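Local coordinates for sensor protein PfeS (Pseudomonas aeruginosa, PDB 3KYZ) that serves as the sensor histidine kinase of the PfeR/PfeS two-component system, probably phosphorylating PfeR, and is represented here by its sensor domain, predicted to be periplasmic, at residues Tyr22-Ala33 with Phe45-Glu53; Gly38-Arg46 with Ser66-Glu76. All blocks are in the same frame, centred on the assembly; numbering follows the deposited sequence. Where two conformers were deposited one is given.

Interaction 1 (Tyr22-Ala33 with Phe45-Glu53)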
loop_
_atom_site.group_PDB
_atom_site.type_symbol
_atom_site.label_atom_id
_atom_site.label_comp_id
_atom_site.label_asym_id
_atom_site.label_seq_id
_atom_site.Cartn_x
_atom_site.Cartn_y
_atom_site.Cartn_z
ATOM N N TYR A 22 14.491 16.631 -5.450
ATOM C CA TYR A 22 15.439 16.138 -4.454
ATOM C C TYR A 22 15.124 14.705 -4.026
ATOM O O TYR A 22 16.003 13.836 -3.997
ATOM C CB TYR A 22 15.397 17.045 -3.235
ATOM C CG TYR A 22 16.481 16.821 -2.212
ATOM C CD1 TYR A 22 17.801 17.129 -2.508
ATOM C CD2 TYR A 22 16.184 16.357 -0.934
ATOM C CE1 TYR A 22 18.800 16.966 -1.583
ATOM C CE2 TYR A 22 17.195 16.185 0.012
ATOM C CZ TYR A 22 18.503 16.497 -0.330
ATOM O OH TYR A 22 19.531 16.353 0.579
ATOM N N LEU A 23 13.866 14.460 -3.679
ATOM C CA LEU A 23 13.476 13.132 -3.234
ATOM C C LEU A 23 13.530 12.142 -4.393
ATOM O O LEU A 23 13.925 10.989 -4.215
ATOM C CB LEU A 23 12.091 13.156 -2.580
ATOM C CG LEU A 23 12.011 13.978 -1.286
ATOM C CD1 LEU A 23 10.591 13.988 -0.724
ATOM C CD2 LEU A 23 13.013 13.478 -0.240
ATOM N N ALA A 24 13.158 12.593 -5.587
ATOM C CA ALA A 24 13.255 11.733 -6.760
ATOM C C ALA A 24 14.703 11.312 -6.999
ATOM O O ALA A 24 14.969 10.190 -7.423
ATOM C CB ALA A 24 12.683 12.416 -7.989
ATOM N N ASP A 25 15.644 12.205 -6.721
ATOM C CA ASP A 25 17.045 11.854 -6.907
ATOM C C ASP A 25 17.448 10.716 -5.966
ATOM O O ASP A 25 18.250 9.860 -6.331
ATOM C CB ASP A 25 17.959 13.069 -6.718
ATOM C CG ASP A 25 19.420 12.699 -6.814
ATOM O OD1 ASP A 25 19.938 12.613 -7.943
ATOM O OD2 ASP A 25 20.041 12.465 -5.759
ATOM N N TYR A 26 16.890 10.701 -4.755
ATOM C CA TYR A 26 17.150 9.595 -3.839
ATOM C C TYR A 26 16.676 8.263 -4.425
ATOM O O TYR A 26 17.324 7.230 -4.225
ATOM C CB TYR A 26 16.477 9.810 -2.484
ATOM C CG TYR A 26 17.180 10.766 -1.538
ATOM C CD1 TYR A 26 18.574 10.789 -1.425
ATOM C CD2 TYR A 26 16.443 11.609 -0.717
ATOM C CE1 TYR A 26 19.202 11.644 -0.531
ATOM C CE2 TYR A 26 17.061 12.473 0.173
ATOM C CZ TYR A 26 18.440 12.486 0.266
ATOM O OH TYR A 26 19.049 13.329 1.164
ATOM N N ALA A 27 15.548 8.280 -5.135
ATOM C CA ALA A 27 15.036 7.051 -5.767
ATOM C C ALA A 27 15.973 6.567 -6.873
ATOM O O ALA A 27 16.177 5.359 -7.042
ATOM C CB ALA A 27 13.618 7.242 -6.309
ATOM N N ARG A 28 16.545 7.513 -7.615
ATOM C CA ARG A 28 17.547 7.185 -8.627
ATOM C C ARG A 28 18.769 6.545 -7.963
ATOM O O ARG A 28 19.279 5.521 -8.437
ATOM C CB ARG A 28 17.968 8.435 -9.413
ATOM C CG ARG A 28 19.040 8.157 -10.467
ATOM C CD ARG A 28 19.728 9.430 -10.941
ATOM N NE ARG A 28 20.329 10.191 -9.845
ATOM C CZ ARG A 28 21.510 9.921 -9.294
ATOM N NH1 ARG A 28 22.225 8.890 -9.717
ATOM N NH2 ARG A 28 21.976 10.679 -8.307
ATOM N N GLN A 29 19.225 7.138 -6.856
ATOM C CA GLN A 29 20.358 6.586 -6.109
ATOM C C GLN A 29 20.027 5.209 -5.542
ATOM O O GLN A 29 20.869 4.314 -5.537
ATOM C CB GLN A 29 20.765 7.499 -4.951
ATOM C CG GLN A 29 21.310 8.849 -5.349
ATOM C CD GLN A 29 21.768 9.624 -4.141
ATOM O OE1 GLN A 29 22.417 9.070 -3.246
ATOM N NE2 GLN A 29 21.431 10.903 -4.095
ATOM N N ALA A 30 18.801 5.050 -5.048
ATOM C CA ALA A 30 18.355 3.767 -4.504
ATOM C C ALA A 30 18.412 2.690 -5.582
ATOM O O ALA A 30 18.911 1.581 -5.352
ATOM C CB ALA A 30 16.934 3.887 -3.962
ATOM N N GLU A 31 17.880 3.011 -6.756
ATOM C CA GLU A 31 17.904 2.063 -7.861
ATOM C C GLU A 31 19.338 1.702 -8.237
ATOM O O GLU A 31 19.647 0.534 -8.496
ATOM C CB GLU A 31 17.185 2.619 -9.086
ATOM C CG GLU A 31 17.182 1.640 -10.257
ATOM C CD GLU A 31 16.408 2.147 -11.444
ATOM O OE1 GLU A 31 16.359 3.378 -11.644
ATOM O OE2 GLU A 31 15.845 1.314 -12.180
ATOM N N ASP A 32 20.203 2.711 -8.301
ATOM C CA ASP A 32 21.596 2.482 -8.674
ATOM C C ASP A 32 22.257 1.521 -7.683
ATOM O O ASP A 32 23.018 0.636 -8.081
ATOM C CB ASP A 32 22.379 3.801 -8.708
ATOM C CG ASP A 32 22.036 4.676 -9.911
ATOM O OD1 ASP A 32 21.342 4.212 -10.841
ATOM O OD2 ASP A 32 22.481 5.844 -9.929
ATOM N N ALA A 33 21.973 1.699 -6.392
ATOM C CA ALA A 33 22.548 0.832 -5.363
ATOM C C ALA A 33 22.060 -0.611 -5.529
ATOM O O ALA A 33 22.845 -1.562 -5.467
ATOM C CB ALA A 33 22.216 1.366 -3.966
ATOM N N PHE A 45 22.168 1.289 1.462
ATOM C CA PHE A 45 21.544 2.543 1.053
ATOM C C PHE A 45 20.413 2.929 2.007
ATOM O O PHE A 45 20.294 4.078 2.424
ATOM C CB PHE A 45 21.026 2.481 -0.386
ATOM C CG PHE A 45 20.407 3.763 -0.840
ATOM C CD1 PHE A 45 21.190 4.762 -1.395
ATOM C CD2 PHE A 45 19.052 3.997 -0.659
ATOM C CE1 PHE A 45 20.623 5.962 -1.793
ATOM C CE2 PHE A 45 18.484 5.197 -1.055
ATOM C CZ PHE A 45 19.266 6.178 -1.623
ATOM N N ARG A 46 19.575 1.960 2.339
ATOM C CA ARG A 46 18.477 2.184 3.259
ATOM C C ARG A 46 18.967 2.752 4.597
ATOM O O ARG A 46 18.429 3.735 5.114
ATOM C CB ARG A 46 17.744 0.863 3.484
ATOM C CG ARG A 46 16.690 0.945 4.514
ATOM C CD ARG A 46 16.098 -0.414 4.800
ATOM N NE ARG A 46 14.890 -0.194 5.558
ATOM C CZ ARG A 46 14.168 -1.131 6.151
ATOM N NH1 ARG A 46 14.518 -2.414 6.086
ATOM N NH2 ARG A 46 13.087 -0.762 6.817
ATOM N N LYS A 47 20.011 2.142 5.143
ATOM C CA LYS A 47 20.577 2.588 6.414
ATOM C C LYS A 47 21.147 4.008 6.309
ATOM O O LYS A 47 20.928 4.843 7.190
ATOM C CB LYS A 47 21.663 1.617 6.870
ATOM C CG LYS A 47 21.148 0.263 7.350
ATOM C CD LYS A 47 22.322 -0.618 7.749
ATOM C CE LYS A 47 21.894 -2.030 8.095
ATOM N NZ LYS A 47 23.082 -2.935 8.111
ATOM N N GLU A 48 21.889 4.271 5.240
ATOM C CA GLU A 48 22.521 5.575 5.050
ATOM C C GLU A 48 21.481 6.684 4.893
ATOM O O GLU A 48 21.606 7.759 5.494
ATOM C CB GLU A 48 23.450 5.557 3.827
ATOM C CG GLU A 48 24.699 4.695 3.993
ATOM C CD GLU A 48 25.473 4.537 2.692
ATOM O OE1 GLU A 48 24.973 4.990 1.641
ATOM O OE2 GLU A 48 26.582 3.958 2.715
ATOM N N LEU A 49 20.457 6.429 4.086
ATOM C CA LEU A 49 19.448 7.453 3.843
ATOM C C LEU A 49 18.615 7.699 5.095
ATOM O O LEU A 49 18.284 8.839 5.419
ATOM C CB LEU A 49 18.548 7.083 2.665
ATOM C CG LEU A 49 17.507 8.140 2.290
ATOM C CD1 LEU A 49 18.186 9.478 1.994
ATOM C CD2 LEU A 49 16.672 7.680 1.092
ATOM N N SER A 50 18.272 6.622 5.791
ATOM C CA SER A 50 17.523 6.736 7.029
ATOM C C SER A 50 18.267 7.599 8.048
ATOM O O SER A 50 17.673 8.443 8.720
ATOM C CB SER A 50 17.247 5.353 7.614
ATOM O OG SER A 50 16.482 5.480 8.788
ATOM N N ALA A 51 19.569 7.381 8.165
ATOM C CA ALA A 51 20.372 8.152 9.109
ATOM C C ALA A 51 20.488 9.607 8.668
ATOM O O ALA A 51 20.381 10.530 9.479
ATOM C CB ALA A 51 21.751 7.536 9.262
ATOM N N LYS A 52 20.717 9.811 7.378
ATOM C CA LYS A 52 20.891 11.162 6.860
ATOM C C LYS A 52 19.646 12.018 7.080
ATOM O O LYS A 52 19.741 13.154 7.536
ATOM C CB LYS A 52 21.230 11.138 5.372
ATOM C CG LYS A 52 21.457 12.524 4.797
ATOM C CD LYS A 52 21.681 12.498 3.293
ATOM C CE LYS A 52 21.877 13.906 2.759
ATOM N NZ LYS A 52 21.958 13.882 1.290
ATOM N N GLU A 53 18.482 11.460 6.758
ATOM C CA GLU A 53 17.232 12.215 6.787
ATOM C C GLU A 53 16.449 12.004 8.074
ATOM O O GLU A 53 15.353 12.543 8.233
ATOM C CB GLU A 53 16.364 11.851 5.579
ATOM C CG GLU A 53 16.918 12.358 4.253
ATOM C CD GLU A 53 16.778 13.856 4.084
ATOM O OE1 GLU A 53 16.137 14.513 4.940
ATOM O OE2 GLU A 53 17.311 14.379 3.079
HETATM O O HOH W 1 18.690 16.465 3.088
#
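The helical hairpin of this sensor domain is made by two nearly antiparallel arms of helix 17-53, with Phe45 and Tyr26 contributing rings to their interface. The axes of 22-33 and 45-53 run at 154° to each other, 10.9 Å apart at closest approach. Phe45 enters as a knob into the hole formed by Tyr26, Gln29, Ala30 and Ala33. With CG anti to the backbone N (chi1 -179°), its ring is carried out to the opposite arm, where Ala30 CA lies over one face, 3.8 Å from the centroid, in a CH-pi contact. Around the rim, Ala30 CB comes to 3.5 Å from Phe45 CE2, and the Gln29 CB methylene approaches CE1 obliquely.

One turn on, the same principle works with the roles exchanged: Leu49 offers a methyl and Tyr26 the ring. Leu49 CD1 stands almost on the ring normal, 3.4 Å from the centroid of Tyr26. The sheet also packs on these side chains, Leu114 touching both Tyr26 and Leu49 and Leu59 touching Phe45.

At the open end of the hairpin, away from the turn, the contact becomes polar. Tyr26 OH gives its proton to the anti lone pair of Glu53 OE2 and accepts from the extended Lys52, whose NZ is 3.0 Å from Tyr26 OH; both partners lie near the ring plane, which would hold the hydroxyl in a fixed orientation. Glu53 OE1 makes a salt bridge with Arg121. A water completes the cluster, 2.6 Å from Tyr22 OH and donating to Glu53 OE2.

Interaction 2 (Gly38-Arg46 with Ser66-Glu76)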
loop_
_atom_site.group_PDB
_atom_site.type_symbol
_atom_site.label_atom_id
_atom_site.label_comp_id
_atom_site.label_asym_id
_atom_site.label_seq_id
_atom_site.Cartn_x
_atom_site.Cartn_y
_atom_site.Cartn_z
ATOM N N GLY A 38 22.807 -5.267 -5.528
ATOM C CA GLY A 38 21.721 -6.124 -5.081
ATOM C C GLY A 38 21.306 -5.871 -3.643
ATOM O O GLY A 38 21.360 -4.732 -3.164
ATOM N N ALA A 39 20.902 -6.933 -2.949
ATOM C CA ALA A 39 20.399 -6.829 -1.582
ATOM C C ALA A 39 21.348 -6.077 -0.643
ATOM O O ALA A 39 20.911 -5.238 0.150
ATOM C CB ALA A 39 20.088 -8.208 -1.020
ATOM N N ALA A 40 22.637 -6.390 -0.718
ATOM C CA ALA A 40 23.612 -5.735 0.155
ATOM C C ALA A 40 23.659 -4.229 -0.096
ATOM O O ALA A 40 23.812 -3.438 0.841
ATOM C CB ALA A 40 24.998 -6.350 -0.022
ATOM N N GLY A 41 23.550 -3.838 -1.363
ATOM C CA GLY A 41 23.541 -2.431 -1.723
ATOM C C GLY A 41 22.269 -1.736 -1.273
ATOM O O GLY A 41 22.303 -0.613 -0.775
ATOM N N ALA A 42 21.136 -2.405 -1.437
ATOM C CA ALA A 42 19.872 -1.851 -0.976
ATOM C C ALA A 42 19.886 -1.674 0.543
ATOM O O ALA A 42 19.387 -0.678 1.069
ATOM C CB ALA A 42 18.717 -2.742 -1.404
ATOM N N GLU A 43 20.472 -2.637 1.244
ATOM C CA GLU A 43 20.517 -2.596 2.701
ATOM C C GLU A 43 21.353 -1.406 3.174
ATOM O O GLU A 43 20.928 -0.633 4.033
ATOM C CB GLU A 43 21.094 -3.901 3.250
ATOM C CG GLU A 43 21.045 -4.009 4.763
ATOM C CD GLU A 43 19.657 -4.322 5.277
ATOM O OE1 GLU A 43 18.768 -4.624 4.451
ATOM O OE2 GLU A 43 19.457 -4.276 6.511
ATOM N N ARG A 44 22.541 -1.252 2.601
ATOM C CA ARG A 44 23.407 -0.147 2.988
ATOM C C ARG A 44 22.781 1.198 2.639
ATOM O O ARG A 44 22.840 2.135 3.440
ATOM C CB ARG A 44 24.791 -0.275 2.354
ATOM C CG ARG A 44 25.758 0.812 2.798
ATOM C CD ARG A 44 27.176 0.507 2.347
ATOM N NE ARG A 44 27.233 0.205 0.922
ATOM C CZ ARG A 44 27.315 1.123 -0.034
ATOM N NH1 ARG A 44 27.362 0.750 -1.306
ATOM N NH2 ARG A 44 27.348 2.412 0.281
ATOM N N PHE A 45 22.168 1.289 1.462
ATOM C CA PHE A 45 21.544 2.543 1.053
ATOM C C PHE A 45 20.413 2.929 2.007
ATOM O O PHE A 45 20.294 4.078 2.424
ATOM C CB PHE A 45 21.026 2.481 -0.386
ATOM C CG PHE A 45 20.407 3.763 -0.840
ATOM C CD1 PHE A 45 21.190 4.762 -1.395
ATOM C CD2 PHE A 45 19.052 3.997 -0.659
ATOM C CE1 PHE A 45 20.623 5.962 -1.793
ATOM C CE2 PHE A 45 18.484 5.197 -1.055
ATOM C CZ PHE A 45 19.266 6.178 -1.623
ATOM N N ARG A 46 19.575 1.960 2.339
ATOM C CA ARG A 46 18.477 2.184 3.259
ATOM C C ARG A 46 18.967 2.752 4.597
ATOM O O ARG A 46 18.429 3.735 5.114
ATOM C CB ARG A 46 17.744 0.863 3.484
ATOM C CG ARG A 46 16.690 0.945 4.514
ATOM C CD ARG A 46 16.098 -0.414 4.800
ATOM N NE ARG A 46 14.890 -0.194 5.558
ATOM C CZ ARG A 46 14.168 -1.131 6.151
ATOM N NH1 ARG A 46 14.518 -2.414 6.086
ATOM N NH2 ARG A 46 13.087 -0.762 6.817
ATOM N N SER A 66 10.977 -6.329 1.096
ATOM C CA SER A 66 12.243 -5.612 1.115
ATOM C C SER A 66 13.180 -6.110 0.015
ATOM O O SER A 66 13.312 -7.319 -0.199
ATOM C CB SER A 66 12.923 -5.754 2.475
ATOM O OG SER A 66 14.156 -5.062 2.467
ATOM N N LEU A 67 13.842 -5.177 -0.669
ATOM C CA LEU A 67 14.938 -5.522 -1.575
ATOM C C LEU A 67 16.255 -5.713 -0.827
ATOM O O LEU A 67 17.212 -6.250 -1.379
ATOM C CB LEU A 67 15.124 -4.442 -2.648
ATOM C CG LEU A 67 14.011 -4.327 -3.699
ATOM C CD1 LEU A 67 14.257 -3.126 -4.611
ATOM C CD2 LEU A 67 13.877 -5.612 -4.502
ATOM N N GLY A 68 16.309 -5.258 0.422
ATOM C CA GLY A 68 17.497 -5.436 1.236
ATOM C C GLY A 68 17.587 -6.814 1.866
ATOM O O GLY A 68 16.726 -7.676 1.648
ATOM N N SER A 69 18.637 -7.031 2.651
ATOM C CA SER A 69 18.841 -8.322 3.297
ATOM C C SER A 69 17.958 -8.498 4.531
ATOM O O SER A 69 17.719 -9.620 4.971
ATOM C CB SER A 69 20.317 -8.526 3.660
ATOM O OG SER A 69 20.799 -7.432 4.417
ATOM N N THR A 70 17.473 -7.392 5.090
ATOM C CA THR A 70 16.611 -7.457 6.265
ATOM C C THR A 70 15.158 -7.362 5.816
ATOM O O THR A 70 14.780 -6.385 5.180
ATOM C CB THR A 70 16.905 -6.303 7.247
ATOM O OG1 THR A 70 18.275 -6.360 7.677
ATOM C CG2 THR A 70 15.982 -6.383 8.471
ATOM N N PRO A 71 14.340 -8.374 6.140
ATOM C CA PRO A 71 12.936 -8.324 5.719
ATOM C C PRO A 71 12.154 -7.262 6.475
ATOM O O PRO A 71 12.547 -6.831 7.570
ATOM C CB PRO A 71 12.385 -9.709 6.083
ATOM C CG PRO A 71 13.392 -10.367 6.928
ATOM C CD PRO A 71 14.655 -9.556 6.964
ATOM N N LEU A 72 11.041 -6.836 5.891
ATOM C CA LEU A 72 10.151 -5.913 6.578
ATOM C C LEU A 72 9.378 -6.646 7.655
ATOM O O LEU A 72 8.920 -7.768 7.446
ATOM C CB LEU A 72 9.153 -5.309 5.593
ATOM C CG LEU A 72 9.752 -4.478 4.460
ATOM C CD1 LEU A 72 8.645 -3.824 3.656
ATOM C CD2 LEU A 72 10.709 -3.429 5.030
ATOM N N SER A 73 9.219 -6.007 8.806
ATOM C CA SER A 73 8.282 -6.492 9.810
ATOM C C SER A 73 6.858 -6.227 9.324
ATOM O O SER A 73 6.644 -5.452 8.384
ATOM C CB SER A 73 8.510 -5.775 11.136
ATOM O OG SER A 73 8.137 -4.410 11.040
ATOM N N ALA A 74 5.883 -6.874 9.952
ATOM C CA ALA A 74 4.485 -6.603 9.624
ATOM C C ALA A 74 4.162 -5.129 9.854
ATOM O O ALA A 74 3.423 -4.516 9.083
ATOM C CB ALA A 74 3.557 -7.494 10.425
ATOM N N GLU A 75 4.718 -4.559 10.920
ATOM C CA GLU A 75 4.528 -3.140 11.202
ATOM C C GLU A 75 5.022 -2.278 10.039
ATOM O O GLU A 75 4.368 -1.310 9.645
ATOM C CB GLU A 75 5.232 -2.749 12.507
ATOM C CG GLU A 75 4.874 -1.356 13.016
ATOM C CD GLU A 75 5.767 -0.257 12.454
ATOM O OE1 GLU A 75 6.892 -0.554 12.000
ATOM O OE2 GLU A 75 5.345 0.918 12.488
ATOM N N GLU A 76 6.182 -2.626 9.489
ATOM C CA GLU A 76 6.717 -1.887 8.349
ATOM C C GLU A 76 5.864 -2.075 7.100
ATOM O O GLU A 76 5.629 -1.121 6.351
ATOM C CB GLU A 76 8.162 -2.297 8.081
ATOM C CG GLU A 76 9.109 -1.755 9.137
ATOM C CD GLU A 76 10.528 -2.249 8.959
ATOM O OE1 GLU A 76 10.735 -3.476 8.914
ATOM O OE2 GLU A 76 11.443 -1.406 8.877
HETATM O O HOH W 2 16.074 -4.130 4.365
HETATM O O HOH W 3 13.167 -4.064 8.010
#
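Glu43 grips the backbone and side chain of Thr70 with its two carboxylate oxygens, an example of how one bent acid can fix a loop against a helix. The Glu43 side chain leaves the helix with CG anti to the backbone N and then folds at chi2 (76°), which brings the carboxylate over Ser69 and Thr70. Glu43 OE1 accepts from Thr70 N at 3.1 Å, while Thr70 OG1 donates to Glu43 OE2 at 2.7 Å; each donor lies well out of the carboxylate plane. Thr70 can use its amide and hydroxyl together because OG1 lies beside its own backbone N (chi1 -59°). Ser69 OG packs 3.4 Å from Glu43 CD.

Beside the kink at Ala39 and Ala40 the approach is made by backbone. Ala39 CA points its hydrogen at Leu67 O, 3.2 Å away, and Gly68 CA returns a similar contact to Ala39 O. Gly68 CA also lies 3.6 Å from Glu43 OE1, so backbone and carboxylate are in direct contact. Along 66-73 an ST turn, in which Ser66 OG accepts from Gly68 N, comes first, and a capping box follows at helix 74-77: Ser73 OG accepts from Glu76 N and Glu76 OE1 from Ser73 N.

The other carboxylate oxygen of that box receives Arg46. Extended from CG to NE, the arginine meets the glutamate from the opposite direction in a salt bridge, Arg46 NH2 to Glu76 OE2 at 2.7 Å, with Trp56 NE1 as a further donor to this oxygen. Two waters fill in beside the guanidinium. One, accepting from Arg46 NH1 and Ser66 OG, donates to Glu43 OE1 and Thr70 O; the other accepts from Arg46 NH1 and donates to Pro71 O and, at 2.7 Å, to Glu76 OE1.

In the fold
From the N terminus, helix 17-53 supplies three of the four segments. Interaction 1 closes a short, wholly helical loop when 45-53 comes back alongside 22-33. Interaction 2 starts within that loop, at 38-46, and closes only after the chain has run through strand 57-60 and reached 66-76, so the two contacts cross rather than nest. They share Phe45 and Arg46, consecutive residues whose side chains diverge, one to the first arm of the hairpin and the other to Glu76 in helix 74-77 and the loop ahead of it. Ala33 CB also packs on Gly41 O. The second arm is thus held between its partner arm and segment 66-76, and the sheet packs against the hairpin.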